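PDB 4LW8: putative epimerase from Burkholderia cenocepacia, which probably acts as an NAD(P)-dependent epimerase or dehydratase on a nucleotide sugar, in the biosynthesis of the lipopolysaccharide O-antigen. Local coordinates for residues A[250-255]-A[290-295]. Sequence-based numbering, arbitrary orientation.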
loop_
_atom_site.group_PDB
_atom_site.type_symbol
_atom_site.label_atom_id
_atom_site.label_comp_id
_atom_site.label_asym_id
_atom_site.label_seq_id
_atom_site.Cartn_x
_atom_site.Cartn_y
_atom_site.Cartn_z
ATOM N N CYS A 250 -21.235 -0.900 -8.062
ATOM C CA CYS A 250 -21.652 -2.308 -8.152
ATOM C C CYS A 250 -23.148 -2.408 -8.418
ATOM O O CYS A 250 -23.864 -1.416 -8.292
ATOM C CB CYS A 250 -21.307 -3.054 -6.868
ATOM S SG CYS A 250 -21.984 -2.249 -5.400
ATOM N N SER A 251 -23.608 -3.603 -8.787
ATOM C CA SER A 251 -25.005 -3.827 -9.165
ATOM C C SER A 251 -25.851 -4.180 -7.949
ATOM O O SER A 251 -27.065 -4.090 -8.000
ATOM C CB SER A 251 -25.116 -4.963 -10.190
ATOM O OG SER A 251 -24.975 -6.235 -9.546
ATOM N N GLU A 252 -25.184 -4.622 -6.885
ATOM C CA GLU A 252 -25.825 -5.140 -5.669
ATOM C C GLU A 252 -26.537 -6.467 -5.932
ATOM O O GLU A 252 -27.275 -6.956 -5.090
ATOM C CB GLU A 252 -26.818 -4.135 -5.073
ATOM C CG GLU A 252 -26.190 -2.831 -4.623
ATOM C CD GLU A 252 -27.189 -1.903 -3.954
ATOM O OE1 GLU A 252 -28.336 -1.810 -4.445
ATOM O OE2 GLU A 252 -26.825 -1.266 -2.941
ATOM N N ARG A 253 -26.315 -7.057 -7.097
ATOM C CA ARG A 253 -26.827 -8.400 -7.327
ATOM C C ARG A 253 -25.689 -9.378 -7.591
ATOM O O ARG A 253 -24.780 -9.096 -8.371
ATOM C CB ARG A 253 -27.812 -8.424 -8.489
ATOM C CG ARG A 253 -28.364 -9.812 -8.733
ATOM C CD ARG A 253 -29.661 -9.774 -9.495
ATOM N NE ARG A 253 -30.121 -11.121 -9.802
ATOM C CZ ARG A 253 -31.244 -11.394 -10.454
ATOM N NH1 ARG A 253 -32.025 -10.405 -10.861
ATOM N NH2 ARG A 253 -31.587 -12.653 -10.695
ATOM N N ALA A 254 -25.759 -10.527 -6.929
ATOM C CA ALA A 254 -24.762 -11.574 -7.076
ATOM C C ALA A 254 -25.301 -12.726 -7.921
ATOM O O ALA A 254 -26.381 -13.246 -7.658
ATOM C CB ALA A 254 -24.322 -12.081 -5.709
ATOM N N TYR A 255 -24.546 -13.103 -8.947
ATOM C CA TYR A 255 -24.901 -14.222 -9.811
ATOM C C TYR A 255 -23.879 -15.354 -9.714
ATOM O O TYR A 255 -22.674 -15.107 -9.737
ATOM C CB TYR A 255 -24.990 -13.763 -11.271
ATOM C CG TYR A 255 -26.102 -12.786 -11.621
ATOM C CD1 TYR A 255 -27.403 -13.220 -11.828
ATOM C CD2 TYR A 255 -25.838 -11.430 -11.744
ATOM C CE1 TYR A 255 -28.409 -12.324 -12.168
ATOM C CE2 TYR A 255 -26.831 -10.528 -12.084
ATOM C CZ TYR A 255 -28.111 -10.978 -12.292
ATOM O OH TYR A 255 -29.093 -10.069 -12.623
ATOM N N SER A 290 -20.965 -9.747 -2.596
ATOM C CA SER A 290 -21.490 -8.698 -3.465
ATOM C C SER A 290 -21.296 -7.350 -2.801
ATOM O O SER A 290 -20.894 -7.283 -1.639
ATOM C CB SER A 290 -22.965 -8.946 -3.775
ATOM O OG SER A 290 -23.703 -9.024 -2.564
ATOM N N GLY A 291 -21.575 -6.281 -3.537
ATOM C CA GLY A 291 -21.352 -4.951 -3.014
ATOM C C GLY A 291 -22.630 -4.209 -2.694
ATOM O O GLY A 291 -23.675 -4.463 -3.289
ATOM N N SER A 292 -22.535 -3.281 -1.751
ATOM C CA SER A 292 -23.580 -2.287 -1.541
ATOM C C SER A 292 -23.180 -0.957 -2.171
ATOM O O SER A 292 -22.099 -0.439 -1.883
ATOM C CB SER A 292 -23.849 -2.089 -0.046
ATOM O OG SER A 292 -24.552 -0.876 0.181
ATOM N N ARG A 293 -24.060 -0.386 -2.991
ATOM C CA ARG A 293 -23.817 0.938 -3.555
ATOM C C ARG A 293 -24.698 1.981 -2.857
ATOM O O ARG A 293 -25.033 3.027 -3.428
ATOM C CB ARG A 293 -24.060 0.958 -5.075
ATOM C CG ARG A 293 -25.513 0.764 -5.537
ATOM C CD ARG A 293 -25.771 1.515 -6.863
ATOM N NE ARG A 293 -24.879 1.065 -7.935
ATOM C CZ ARG A 293 -24.622 1.754 -9.049
ATOM N NH1 ARG A 293 -25.190 2.936 -9.247
ATOM N NH2 ARG A 293 -23.795 1.264 -9.968
ATOM N N ASP A 294 -25.091 1.687 -1.626
ATOM C CA ASP A 294 -25.946 2.615 -0.892
ATOM C C ASP A 294 -25.290 3.976 -0.653
ATOM O O ASP A 294 -25.970 5.007 -0.649
ATOM C CB ASP A 294 -26.369 2.033 0.438
ATOM C CG ASP A 294 -27.451 2.852 1.082
ATOM O OD1 ASP A 294 -28.548 2.921 0.484
ATOM O OD2 ASP A 294 -27.197 3.459 2.145
ATOM N N LYS A 295 -23.978 3.992 -0.427
ATOM C CA LYS A 295 -23.306 5.270 -0.229
ATOM C C LYS A 295 -23.356 6.105 -1.519
ATOM O O LYS A 295 -23.627 7.307 -1.485
ATOM C CB LYS A 295 -21.861 5.071 0.225
ATOM C CG LYS A 295 -21.141 6.371 0.566
ATOM C CD LYS A 295 -19.654 6.124 0.783
ATOM C CE LYS A 295 -18.929 7.414 1.172
ATOM N NZ LYS A 295 -17.465 7.177 1.334
#
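R293 reaches across to the backbone of C250, where its NE donates a hydrogen bond of 2.7 Å to the carbonyl O; the oxygen sits close to the guanidinium plane, and NH2 adds a weak second bond to it. The arginine chain bends at chi3 (59°), which brings this edge of the guanidinium to the carbonyl. E252 crosses the arginine chain at about a right angle: its OE2 accepts from R293 N at 2.9 Å, on the anti side and 32° out of the carboxylate plane, while CD rests 3.5 Å from R293 CG. C250 SG packs 3.4 Å from G291 C; glycine suits this place because a beta carbon there would run into the sulfur. Farther along, A254 CB meets S290 CB at 3.9 Å.

In the second shell, D223 of strand 221-226 ties the two segments together, its OD2 accepting from both E252 N and G291 N. The other carboxylate oxygen of E252, OE1, forms a salt bridge with R297 of helix 294-300, which starts just after R293. Charged side chains bonded to main chain thus fasten the loop after strand 246-249 to this strand-to-helix turn, and the E252 carboxylate, bound at both oxygens, is probably kept ionised.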